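Local coordinates for chitosanase (Bacillus subtilis subsp. subtilis str. 168, PDB 7C6C), which hydrolyses internal beta-1,4 linkages between glucosamine units in partly acetylated chitosan, at residues V231-N234 / E235-N238; R210-V213 / L214-A218; D6-R9 / R10-L14; H198-R201 / D202-E206. All coordinates share one frame; numbering follows the deposited sequence. Where two conformers were deposited one is given.

Contact 1: V231-N234 / E235-N238; sequences VRSN and EYGN. With LMR ((2S)-2-hydroxybutanedioic acid), chain B.
The hydroxyl of S233 ties the loop of this hairpin to a bound malate. S233 OG donates to O4B of the malate at 2.6 Å. The same oxygen, S233 OG, accepts a nearly straight bond from Y236 N (3.0 Å, 170° at the hydrogen), and E235 N adds a weak one. With chi1 at 168°, OG stands opposite the backbone N and leans over the turn that follows, where these amides point. Two backbone amides add to the grip on the ligand: N234 N reaches O1A at 2.8 Å, and E235 N reaches O4A at 2.9 Å, so each end of the dicarboxylate is met by main chain. Below the loop, S233 and G237 form a hydrogen-bonded antiparallel pair, S233 N to G237 O at 3.0 Å and G237 N to S233 O at 2.8 Å. A positive phi of 103° at G237, a conformation suited to glycine, turns the chain into the return strand. One pair further on, N238 OD1 lies 3.5 Å from R232 CG, and N238 CA approaches V231 O at 3.2 Å as a CA-H...O contact. This is a beta hairpin with a three-residue loop, opened by an ST motif at S233 that doubles as an anion pocket.

Contact 2: R210-V213 / L214-A218; sequences RVDV and LRSIA
L214 packs its CG 3.3 Å from R210 O, and this side of helix 209-219 is tightly packed. The leucine follows the chain back one turn, its CB, CG and CD1 all lying near that carbonyl, which also accepts L214 N. I217 repeats the pattern a turn later, with CG1 3.5 Å from V213 O, whose bond from I217 N is weak. Helix 5-20 covers V213, L214 and I217 through F18 and L14, while the guanidinium of R210 forms salt bridges with D142 and with E19, the predicted proton donor.

A second packed side faces helix 177-193. There V211 and R215 lie alongside each other against L185, R215 NH2 coming within 3.8 Å of V211 CG1. The arginine leaves the backbone with CG opposite its N (chi1 -156°) and then bends at chi3, and its NH2 forms a salt bridge with D186.

The looser side carries the partly exposed D212 and S216 and the NE edge of R215. A water donates to D212 OD1 at 2.6 Å and accepts R215 NE at 2.8 Å, lying in the guanidinium plane. Close by, S216 OG stands 3.0 Å from D212 O, which also accepts S216 N.

D212 and R215 are thus bridged by a water, not in direct contact, which would probably soften their mutual attraction; D186 holds the arginine, and D212 lines the malate pocket.

Contact 3: D6-R9 / R10-L14; sequences DQKR and RAEQL
On helix 5-20, K8 and E12 face each other one turn apart in an i to i+4 salt bridge, with NZ of K8 2.9 Å from OE2 of E12. The lysine, in one of its two deposited conformers, runs extended and then bends at its last torsion (chi4 -77°), which brings NZ to the syn side of OE2, 31° out of the carboxylate plane. A water closes a second path between them, accepting from K8 NZ at 3.3 Å and donating to E12 OE1 at 2.8 Å. Neither charge depends on this pair alone: K8 also makes a cation-pi contact with Y119, and E12 OE2 is held by Y141 and R43.

Round the helix, R9 and R10 bring two guanidinium groups together with their planes almost perpendicular, at 87°, and R9 NH2 lies 3.8 Å from R10 NH2. The carboxylate at the C-terminus, K242, forms salt bridges with both arginines, which probably offsets the closeness of the two like charges. D6 also meets R10: its CB lies over one face of that guanidinium, 3.6 Å from R10 NH1, and a water links D6 OD2 with R10 NH1. R9 bends at chi3 and passes across the amide of Q13, whose NE2, in one of two conformers, is 3.5 Å from R9 CG.

K8 and E12 share helix 134-147 with Q7 and A11, while R9, R10 and Q13 lie on I241 of strand 237-241. The pattern is that of an i to i+4 Lys-Glu salt bridge on an alpha helix packed between helix 134-147 and the C-terminal hairpin.

Contact 4: H198-R201 / D202-E206; sequences HDTR and DEWRE
T200 and W204 meet across the first turn of helix 201-205, the methyl of the threonine resting on the indole. T200 CG2 sits 3.8 Å from the centroid of the six-membered ring of W204 and 16° off its normal, a CH-pi contact over the face. To reach there it takes the crowded position between backbone N and carbonyl carbon, which sends T200 OG1 over the five-membered part of the same face, 3.1 Å from W204 NE1. The oxygen lies over the ring face, and the indole N-H does not point at it; OG1 is instead hydrogen-bonded to R37.

R201 has the most surface buried, much of its side chain lying along R205. The two arginines run side by side, both extended, with guanidinium planes only 19° apart. CB of R201 covers one face of the R205 group, 3.8 Å from R205 NH2, while R201 NE and R205 NH1 approach to 3.8 Å. R205 is anchored by M193 O and the side chain of N194, which would probably offset the like charges.

T200 is the N-cap, but its side chain makes no capping bond. Water does part of the work: one molecule accepts E203 N at 2.9 Å and donates to D199 O at 3.0 Å, and another accepts D202 N. W204 also lies against D191 and L192 of helix 177-193 and meets the ring of H147 at the end of helix 134-147, so this short helix is packed onto both.

Overall arrangement
Contacts 1 and 2, with centres 11 Å apart, flank the bound malate: the hairpin gives it hydrogen bonds, and D212 of helix 209-219 lines the pocket. They also touch directly, V231 CG1 meeting V213 CG1 at 3.9 Å. L14 of contact 3 joins both, with its CD1 3.7 Å from I217 CD1 and its CD2 3.9 Å from V231 CG2. Contact 4 stands apart, about 20 Å from contacts 1 and 2 and 25 Å from contact 3 between centres, yet E206 OE2 comes within 3.5 Å of E235 OE2, a close approach of like charges. Towards the active site, R210 lies about 3 Å from E19 and T200 about 4 Å from D35, the probable nucleophile, measured between side chains.

Contact 1: V231-N234 / E235-N238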
loop_
_atom_site.group_PDB
_atom_site.type_symbol
_atom_site.label_atom_id
_atom_site.label_comp_id
_atom_site.label_asym_id
_atom_site.label_seq_id
_atom_site.Cartn_x
_atom_site.Cartn_y
_atom_site.Cartn_z
ATOM N N VAL A 231 -7.833 -13.501 -10.662
ATOM C CA VAL A 231 -7.936 -12.101 -11.033
ATOM C C VAL A 231 -7.982 -12.035 -12.549
ATOM O O VAL A 231 -7.138 -12.635 -13.226
ATOM C CB VAL A 231 -6.735 -11.313 -10.487
ATOM C CG1 VAL A 231 -6.729 -9.898 -11.043
ATOM C CG2 VAL A 231 -6.767 -11.314 -8.969
ATOM N N ARG A 232 -8.970 -11.328 -13.089
ATOM C CA ARG A 232 -9.082 -11.129 -14.536
ATOM C C ARG A 232 -9.320 -9.642 -14.759
ATOM O O ARG A 232 -10.419 -9.130 -14.523
ATOM C CB ARG A 232 -10.167 -12.000 -15.169
ATOM C CG ARG A 232 -9.729 -13.464 -15.271
ATOM C CD ARG A 232 -10.649 -14.366 -16.147
ATOM N NE ARG A 232 -10.468 -15.774 -15.771
ATOM C CZ ARG A 232 -10.999 -16.286 -14.666
ATOM N NH1 ARG A 232 -11.790 -15.536 -13.916
ATOM N NH2 ARG A 232 -10.734 -17.526 -14.299
ATOM N N SER A 233 -8.273 -8.945 -15.184
ATOM C CA SER A 233 -8.284 -7.494 -15.243
ATOM C C SER A 233 -7.768 -7.045 -16.597
ATOM O O SER A 233 -6.699 -7.482 -17.031
ATOM C CB SER A 233 -7.375 -6.948 -14.144
ATOM O OG SER A 233 -7.131 -5.570 -14.323
ATOM N N ASN A 234 -8.526 -6.174 -17.264
ATOM C CA ASN A 234 -8.026 -5.589 -18.503
ATOM C C ASN A 234 -6.730 -4.828 -18.260
ATOM O O ASN A 234 -5.808 -4.875 -19.082
ATOM C CB ASN A 234 -9.077 -4.669 -19.125
ATOM C CG ASN A 234 -10.290 -5.424 -19.635
ATOM O OD1 ASN A 234 -10.220 -6.621 -19.917
ATOM N ND2 ASN A 234 -11.412 -4.722 -19.765
ATOM N N GLU A 235 -6.631 -4.143 -17.118
ATOM C CA GLU A 235 -5.450 -3.337 -16.826
ATOM C C GLU A 235 -4.256 -4.207 -16.448
ATOM O O GLU A 235 -3.156 -4.028 -16.983
ATOM C CB GLU A 235 -5.767 -2.356 -15.699
ATOM C CG GLU A 235 -4.564 -1.561 -15.203
ATOM C CD GLU A 235 -4.007 -0.626 -16.261
ATOM O OE1 GLU A 235 -4.788 -0.169 -17.119
ATOM O OE2 GLU A 235 -2.788 -0.349 -16.237
ATOM N N TYR A 236 -4.446 -5.146 -15.516
ATOM C CA TYR A 236 -3.317 -5.878 -14.948
ATOM C C TYR A 236 -3.034 -7.198 -15.643
ATOM O O TYR A 236 -1.896 -7.674 -15.591
ATOM C CB TYR A 236 -3.539 -6.163 -13.457
ATOM C CG TYR A 236 -3.782 -4.930 -12.618
ATOM C CD1 TYR A 236 -2.810 -3.941 -12.494
ATOM C CD2 TYR A 236 -4.987 -4.750 -11.960
ATOM C CE1 TYR A 236 -3.038 -2.804 -11.727
ATOM C CE2 TYR A 236 -5.224 -3.628 -11.195
ATOM C CZ TYR A 236 -4.249 -2.658 -11.083
ATOM O OH TYR A 236 -4.522 -1.552 -10.320
ATOM N N GLY A 237 -4.033 -7.809 -16.265
ATOM C CA GLY A 237 -3.906 -9.152 -16.785
ATOM C C GLY A 237 -4.596 -10.172 -15.902
ATOM O O GLY A 237 -5.435 -9.853 -15.053
ATOM N N ASN A 238 -4.220 -11.429 -16.108
ATOM C CA ASN A 238 -4.850 -12.563 -15.448
ATOM C C ASN A 238 -3.864 -13.235 -14.512
ATOM O O ASN A 238 -2.717 -13.493 -14.895
ATOM C CB ASN A 238 -5.304 -13.581 -16.484
ATOM C CG ASN A 238 -6.141 -12.956 -17.545
ATOM O OD1 ASN A 238 -7.109 -12.262 -17.236
ATOM N ND2 ASN A 238 -5.762 -13.153 -18.805
HETATM C C1 LMR B . -12.187 -5.170 -16.349
HETATM O O1A LMR B . -11.219 -5.949 -16.463
HETATM O O1B LMR B . -13.373 -5.563 -16.329
HETATM C C2 LMR B . -11.930 -3.695 -16.243
HETATM O O2 LMR B . -13.178 -3.004 -16.371
HETATM C C3 LMR B . -11.297 -3.348 -14.896
HETATM C C4 LMR B . -9.851 -3.794 -14.834
HETATM O O4A LMR B . -9.061 -3.383 -15.714
HETATM O O4B LMR B . -9.492 -4.552 -13.902
#

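Contact 2: R210-V213 / L214-A218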
loop_
_atom_site.group_PDB
_atom_site.type_symbol
_atom_site.label_atom_id
_atom_site.label_comp_id
_atom_site.label_asym_id
_atom_site.label_seq_id
_atom_site.Cartn_x
_atom_site.Cartn_y
_atom_site.Cartn_z
ATOM N N ARG A 210 -7.586 -1.476 -9.531
ATOM C CA ARG A 210 -7.506 -2.267 -8.304
ATOM C C ARG A 210 -8.822 -2.251 -7.545
ATOM O O ARG A 210 -9.182 -3.247 -6.905
ATOM C CB ARG A 210 -6.329 -1.815 -7.431
ATOM C CG ARG A 210 -6.487 -0.462 -6.755
ATOM C CD ARG A 210 -5.134 0.199 -6.549
ATOM N NE ARG A 210 -4.335 -0.451 -5.512
ATOM C CZ ARG A 210 -3.035 -0.226 -5.348
ATOM N NH1 ARG A 210 -2.398 0.580 -6.189
ATOM N NH2 ARG A 210 -2.367 -0.804 -4.361
ATOM N N VAL A 211 -9.565 -1.145 -7.626
ATOM C CA VAL A 211 -10.878 -1.090 -6.987
ATOM C C VAL A 211 -11.809 -2.131 -7.598
ATOM O O VAL A 211 -12.528 -2.840 -6.882
ATOM C CB VAL A 211 -11.465 0.332 -7.067
ATOM C CG1 VAL A 211 -12.905 0.327 -6.574
ATOM C CG2 VAL A 211 -10.625 1.296 -6.247
ATOM N N ASP A 212 -11.795 -2.261 -8.930
ATOM C CA ASP A 212 -12.669 -3.236 -9.573
ATOM C C ASP A 212 -12.224 -4.668 -9.305
ATOM O O ASP A 212 -13.072 -5.557 -9.179
ATOM C CB ASP A 212 -12.774 -2.970 -11.074
ATOM C CG ASP A 212 -13.949 -3.692 -11.704
ATOM O OD1 ASP A 212 -15.101 -3.448 -11.276
ATOM O OD2 ASP A 212 -13.726 -4.509 -12.617
ATOM N N VAL A 213 -10.917 -4.924 -9.209
ATOM C CA VAL A 213 -10.465 -6.270 -8.862
ATOM C C VAL A 213 -10.995 -6.662 -7.489
ATOM O O VAL A 213 -11.497 -7.776 -7.286
ATOM C CB VAL A 213 -8.929 -6.368 -8.938
ATOM C CG1 VAL A 213 -8.456 -7.703 -8.382
ATOM C CG2 VAL A 213 -8.454 -6.190 -10.368
ATOM N N LEU A 214 -10.892 -5.743 -6.525
ATOM C CA LEU A 214 -11.369 -6.020 -5.176
ATOM C C LEU A 214 -12.884 -6.171 -5.155
ATOM O O LEU A 214 -13.418 -7.072 -4.496
ATOM C CB LEU A 214 -10.896 -4.913 -4.229
ATOM C CG LEU A 214 -9.373 -4.844 -4.051
ATOM C CD1 LEU A 214 -8.954 -3.500 -3.430
ATOM C CD2 LEU A 214 -8.852 -6.023 -3.217
ATOM N N ARG A 215 -13.593 -5.316 -5.893
ATOM C CA ARG A 215 -15.042 -5.443 -5.965
ATOM C C ARG A 215 -15.455 -6.776 -6.571
ATOM O O ARG A 215 -16.472 -7.348 -6.167
ATOM C CB ARG A 215 -15.642 -4.277 -6.748
ATOM C CG ARG A 215 -17.093 -4.026 -6.366
ATOM C CD ARG A 215 -17.783 -3.009 -7.246
ATOM N NE ARG A 215 -17.132 -1.698 -7.257
ATOM C CZ ARG A 215 -17.371 -0.716 -6.387
ATOM N NH1 ARG A 215 -18.233 -0.882 -5.387
ATOM N NH2 ARG A 215 -16.742 0.443 -6.518
ATOM N N SER A 216 -14.686 -7.287 -7.539
ATOM C CA SER A 216 -15.032 -8.569 -8.148
ATOM C C SER A 216 -14.970 -9.705 -7.138
ATOM O O SER A 216 -15.746 -10.662 -7.236
ATOM C CB SER A 216 -14.120 -8.854 -9.339
ATOM O OG SER A 216 -14.410 -7.974 -10.417
ATOM N N ILE A 217 -14.052 -9.626 -6.169
ATOM C CA ILE A 217 -14.012 -10.620 -5.101
ATOM C C ILE A 217 -15.290 -10.548 -4.272
ATOM O O ILE A 217 -15.898 -11.576 -3.938
ATOM C CB ILE A 217 -12.753 -10.427 -4.234
ATOM C CG1 ILE A 217 -11.476 -10.492 -5.084
ATOM C CG2 ILE A 217 -12.730 -11.448 -3.108
ATOM C CD1 ILE A 217 -10.218 -10.162 -4.319
ATOM N N ALA A 218 -15.725 -9.327 -3.943
ATOM C CA ALA A 218 -16.986 -9.147 -3.232
ATOM C C ALA A 218 -18.151 -9.716 -4.031
ATOM O O ALA A 218 -19.041 -10.360 -3.468
ATOM C CB ALA A 218 -17.215 -7.663 -2.953
HETATM O O HOH W 1 -15.836 -1.537 -9.704
#

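Contact 3: D6-R9 / R10-L14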
loop_
_atom_site.group_PDB
_atom_site.type_symbol
_atom_site.label_atom_id
_atom_site.label_comp_id
_atom_site.label_asym_id
_atom_site.label_seq_id
_atom_site.Cartn_x
_atom_site.Cartn_y
_atom_site.Cartn_z
ATOM N N ASP A 6 -3.068 -17.432 5.536
ATOM C CA ASP A 6 -3.452 -17.513 4.130
ATOM C C ASP A 6 -4.096 -16.220 3.651
ATOM O O ASP A 6 -3.798 -15.745 2.548
ATOM C CB ASP A 6 -4.420 -18.675 3.892
ATOM C CG ASP A 6 -3.759 -20.025 3.987
ATOM O OD1 ASP A 6 -2.538 -20.114 3.761
ATOM O OD2 ASP A 6 -4.482 -21.006 4.254
ATOM N N GLN A 7 -5.004 -15.652 4.448
ATOM C CA GLN A 7 -5.683 -14.430 4.028
ATOM C C GLN A 7 -4.701 -13.283 3.852
ATOM O O GLN A 7 -4.829 -12.489 2.910
ATOM C CB GLN A 7 -6.748 -14.033 5.045
ATOM C CG GLN A 7 -7.882 -15.024 5.171
ATOM C CD GLN A 7 -8.670 -14.851 6.453
ATOM O OE1 GLN A 7 -8.173 -14.304 7.447
ATOM N NE2 GLN A 7 -9.899 -15.334 6.441
ATOM N N LYS A 8 -3.730 -13.168 4.766
ATOM C CA LYS A 8 -2.749 -12.093 4.674
ATOM C C LYS A 8 -1.894 -12.243 3.423
ATOM O O LYS A 8 -1.614 -11.258 2.728
ATOM C CB LYS A 8 -1.874 -12.070 5.929
ATOM C CG LYS A 8 -1.011 -10.823 6.074
ATOM C CD LYS A 8 -0.354 -10.773 7.452
ATOM C CE LYS A 8 0.536 -9.548 7.628
ATOM N NZ LYS A 8 1.845 -9.675 6.935
ATOM N N ARG A 9 -1.460 -13.472 3.125
ATOM C CA ARG A 9 -0.708 -13.714 1.902
ATOM C C ARG A 9 -1.521 -13.314 0.679
ATOM O O ARG A 9 -1.009 -12.650 -0.228
ATOM C CB ARG A 9 -0.284 -15.181 1.806
ATOM C CG ARG A 9 0.461 -15.478 0.509
ATOM C CD ARG A 9 0.762 -16.955 0.280
ATOM N NE ARG A 9 -0.369 -17.828 0.572
ATOM C CZ ARG A 9 -1.417 -18.035 -0.217
ATOM N NH1 ARG A 9 -1.515 -17.415 -1.394
ATOM N NH2 ARG A 9 -2.375 -18.868 0.190
ATOM N N ARG A 10 -2.793 -13.725 0.629
ATOM C CA ARG A 10 -3.632 -13.386 -0.516
ATOM C C ARG A 10 -3.784 -11.878 -0.661
ATOM O O ARG A 10 -3.708 -11.341 -1.776
ATOM C CB ARG A 10 -4.994 -14.074 -0.392
ATOM C CG ARG A 10 -4.886 -15.581 -0.466
ATOM C CD ARG A 10 -6.226 -16.290 -0.417
ATOM N NE ARG A 10 -5.990 -17.728 -0.477
ATOM C CZ ARG A 10 -6.375 -18.604 0.442
ATOM N NH1 ARG A 10 -7.089 -18.213 1.491
ATOM N NH2 ARG A 10 -6.049 -19.879 0.294
ATOM N N ALA A 11 -4.010 -11.179 0.457
ATOM C CA ALA A 11 -4.106 -9.723 0.421
ATOM C C ALA A 11 -2.836 -9.108 -0.145
ATOM O O ALA A 11 -2.893 -8.165 -0.947
ATOM C CB ALA A 11 -4.364 -9.190 1.828
ATOM N N GLU A 12 -1.679 -9.628 0.268
ATOM C CA GLU A 12 -0.406 -9.089 -0.196
ATOM C C GLU A 12 -0.157 -9.406 -1.666
ATOM O O GLU A 12 0.436 -8.591 -2.385
ATOM C CB GLU A 12 0.723 -9.596 0.704
ATOM C CG GLU A 12 0.606 -9.013 2.099
ATOM C CD GLU A 12 1.532 -9.624 3.132
ATOM O OE1 GLU A 12 2.016 -10.756 2.925
ATOM O OE2 GLU A 12 1.768 -8.964 4.169
ATOM N N GLN A 13 -0.589 -10.578 -2.136
ATOM C CA GLN A 13 -0.424 -10.897 -3.549
ATOM C C GLN A 13 -1.340 -10.055 -4.427
ATOM O O GLN A 13 -0.965 -9.696 -5.551
ATOM C CB GLN A 13 -0.590 -12.398 -3.778
ATOM C CG GLN A 13 0.540 -13.173 -3.131
ATOM C CD GLN A 13 0.498 -14.646 -3.446
ATOM O OE1 GLN A 13 -0.346 -15.106 -4.220
ATOM N NE2 GLN A 13 1.411 -15.403 -2.845
ATOM N N LEU A 14 -2.529 -9.698 -3.922
ATOM C CA LEU A 14 -3.366 -8.726 -4.621
ATOM C C LEU A 14 -2.652 -7.381 -4.730
ATOM O O LEU A 14 -2.511 -6.822 -5.828
ATOM C CB LEU A 14 -4.708 -8.571 -3.901
ATOM C CG LEU A 14 -5.663 -9.759 -4.054
ATOM C CD1 LEU A 14 -6.755 -9.709 -3.001
ATOM C CD2 LEU A 14 -6.246 -9.791 -5.460
HETATM O O HOH W 2 -7.036 -20.726 3.083
HETATM O O HOH W 3 2.192 -12.375 5.143
#

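Contact 4: H198-R201 / D202-E206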
loop_
_atom_site.group_PDB
_atom_site.type_symbol
_atom_site.label_atom_id
_atom_site.label_comp_id
_atom_site.label_asym_id
_atom_site.label_seq_id
_atom_site.Cartn_x
_atom_site.Cartn_y
_atom_site.Cartn_z
ATOM N N HIS A 198 -2.628 17.058 -6.368
ATOM C CA HIS A 198 -2.525 17.066 -7.822
ATOM C C HIS A 198 -1.295 16.323 -8.320
ATOM O O HIS A 198 -1.300 15.837 -9.456
ATOM C CB HIS A 198 -2.515 18.497 -8.353
ATOM C CG HIS A 198 -3.784 19.246 -8.094
ATOM N ND1 HIS A 198 -3.940 20.578 -8.409
ATOM C CD2 HIS A 198 -4.958 18.846 -7.548
ATOM C CE1 HIS A 198 -5.156 20.968 -8.068
ATOM N NE2 HIS A 198 -5.793 19.937 -7.544
ATOM N N ASP A 199 -0.239 16.225 -7.499
ATOM C CA ASP A 199 0.991 15.566 -7.933
ATOM C C ASP A 199 0.730 14.124 -8.354
ATOM O O ASP A 199 1.442 13.585 -9.211
ATOM C CB ASP A 199 2.022 15.530 -6.791
ATOM C CG ASP A 199 2.595 16.893 -6.436
ATOM O OD1 ASP A 199 2.468 17.840 -7.242
ATOM O OD2 ASP A 199 3.215 17.001 -5.345
ATOM N N THR A 200 -0.263 13.476 -7.749
ATOM C CA THR A 200 -0.454 12.038 -7.878
ATOM C C THR A 200 -1.592 11.662 -8.828
ATOM O O THR A 200 -1.947 10.482 -8.921
ATOM C CB THR A 200 -0.648 11.406 -6.491
ATOM O OG1 THR A 200 -0.439 9.990 -6.576
ATOM C CG2 THR A 200 -2.047 11.685 -5.929
ATOM N N ARG A 201 -2.178 12.641 -9.507
ATOM C CA ARG A 201 -3.301 12.387 -10.406
ATOM C C ARG A 201 -3.037 11.365 -11.489
ATOM O O ARG A 201 -3.794 10.418 -11.651
ATOM C CB ARG A 201 -3.723 13.676 -11.106
ATOM C CG ARG A 201 -4.489 14.649 -10.251
ATOM C CD ARG A 201 -4.515 15.993 -10.961
ATOM N NE ARG A 201 -5.573 16.865 -10.479
ATOM C CZ ARG A 201 -5.663 18.153 -10.780
ATOM N NH1 ARG A 201 -6.665 18.873 -10.297
ATOM N NH2 ARG A 201 -4.749 18.719 -11.554
ATOM N N ASP A 202 -1.971 11.571 -12.246
ATOM C CA ASP A 202 -1.667 10.674 -13.362
ATOM C C ASP A 202 -1.506 9.238 -12.883
ATOM O O ASP A 202 -2.085 8.308 -13.456
ATOM C CB ASP A 202 -0.385 11.117 -14.072
ATOM C CG ASP A 202 -0.597 12.266 -15.035
ATOM O OD1 ASP A 202 -1.746 12.725 -15.209
ATOM O OD2 ASP A 202 0.410 12.717 -15.620
ATOM N N GLU A 203 -0.713 9.038 -11.832
ATOM C CA GLU A 203 -0.458 7.686 -11.360
ATOM C C GLU A 203 -1.712 7.060 -10.766
ATOM O O GLU A 203 -2.007 5.885 -11.019
ATOM C CB GLU A 203 0.691 7.696 -10.352
ATOM C CG GLU A 203 1.128 6.309 -9.906
ATOM C CD GLU A 203 1.793 5.500 -11.016
ATOM O OE1 GLU A 203 2.276 6.093 -12.003
ATOM O OE2 GLU A 203 1.817 4.257 -10.904
ATOM N N TRP A 204 -2.482 7.830 -9.997
ATOM C CA TRP A 204 -3.625 7.240 -9.310
ATOM C C TRP A 204 -4.762 6.933 -10.276
ATOM O O TRP A 204 -5.456 5.924 -10.122
ATOM C CB TRP A 204 -4.078 8.137 -8.165
ATOM C CG TRP A 204 -3.251 7.943 -6.935
ATOM C CD1 TRP A 204 -2.062 7.271 -6.838
ATOM C CD2 TRP A 204 -3.566 8.399 -5.621
ATOM N NE1 TRP A 204 -1.618 7.292 -5.538
ATOM C CE2 TRP A 204 -2.528 7.976 -4.771
ATOM C CE3 TRP A 204 -4.634 9.129 -5.080
ATOM C CZ2 TRP A 204 -2.520 8.259 -3.407
ATOM C CZ3 TRP A 204 -4.631 9.399 -3.729
ATOM C CH2 TRP A 204 -3.574 8.978 -2.906
ATOM N N ARG A 205 -4.924 7.757 -11.302
ATOM C CA ARG A 205 -5.964 7.508 -12.292
ATOM C C ARG A 205 -5.693 6.184 -13.009
ATOM O O ARG A 205 -6.617 5.465 -13.357
ATOM C CB ARG A 205 -6.078 8.679 -13.279
ATOM C CG ARG A 205 -6.939 9.815 -12.744
ATOM C CD ARG A 205 -6.870 11.096 -13.574
ATOM N NE ARG A 205 -7.524 12.193 -12.859
ATOM C CZ ARG A 205 -7.237 13.486 -13.003
ATOM N NH1 ARG A 205 -7.895 14.389 -12.292
ATOM N NH2 ARG A 205 -6.312 13.886 -13.862
ATOM N N GLU A 206 -4.419 5.861 -13.208
ATOM C CA GLU A 206 -4.036 4.615 -13.852
ATOM C C GLU A 206 -4.140 3.411 -12.927
ATOM O O GLU A 206 -3.919 2.287 -13.384
ATOM C CB GLU A 206 -2.610 4.723 -14.405
ATOM C CG GLU A 206 -2.551 5.140 -15.865
ATOM C CD GLU A 206 -3.241 4.143 -16.780
ATOM O OE1 GLU A 206 -4.365 4.435 -17.239
ATOM O OE2 GLU A 206 -2.662 3.064 -17.037
HETATM O O HOH W 4 1.068 11.132 -10.820
HETATM O O HOH W 5 -0.261 13.924 -12.034
#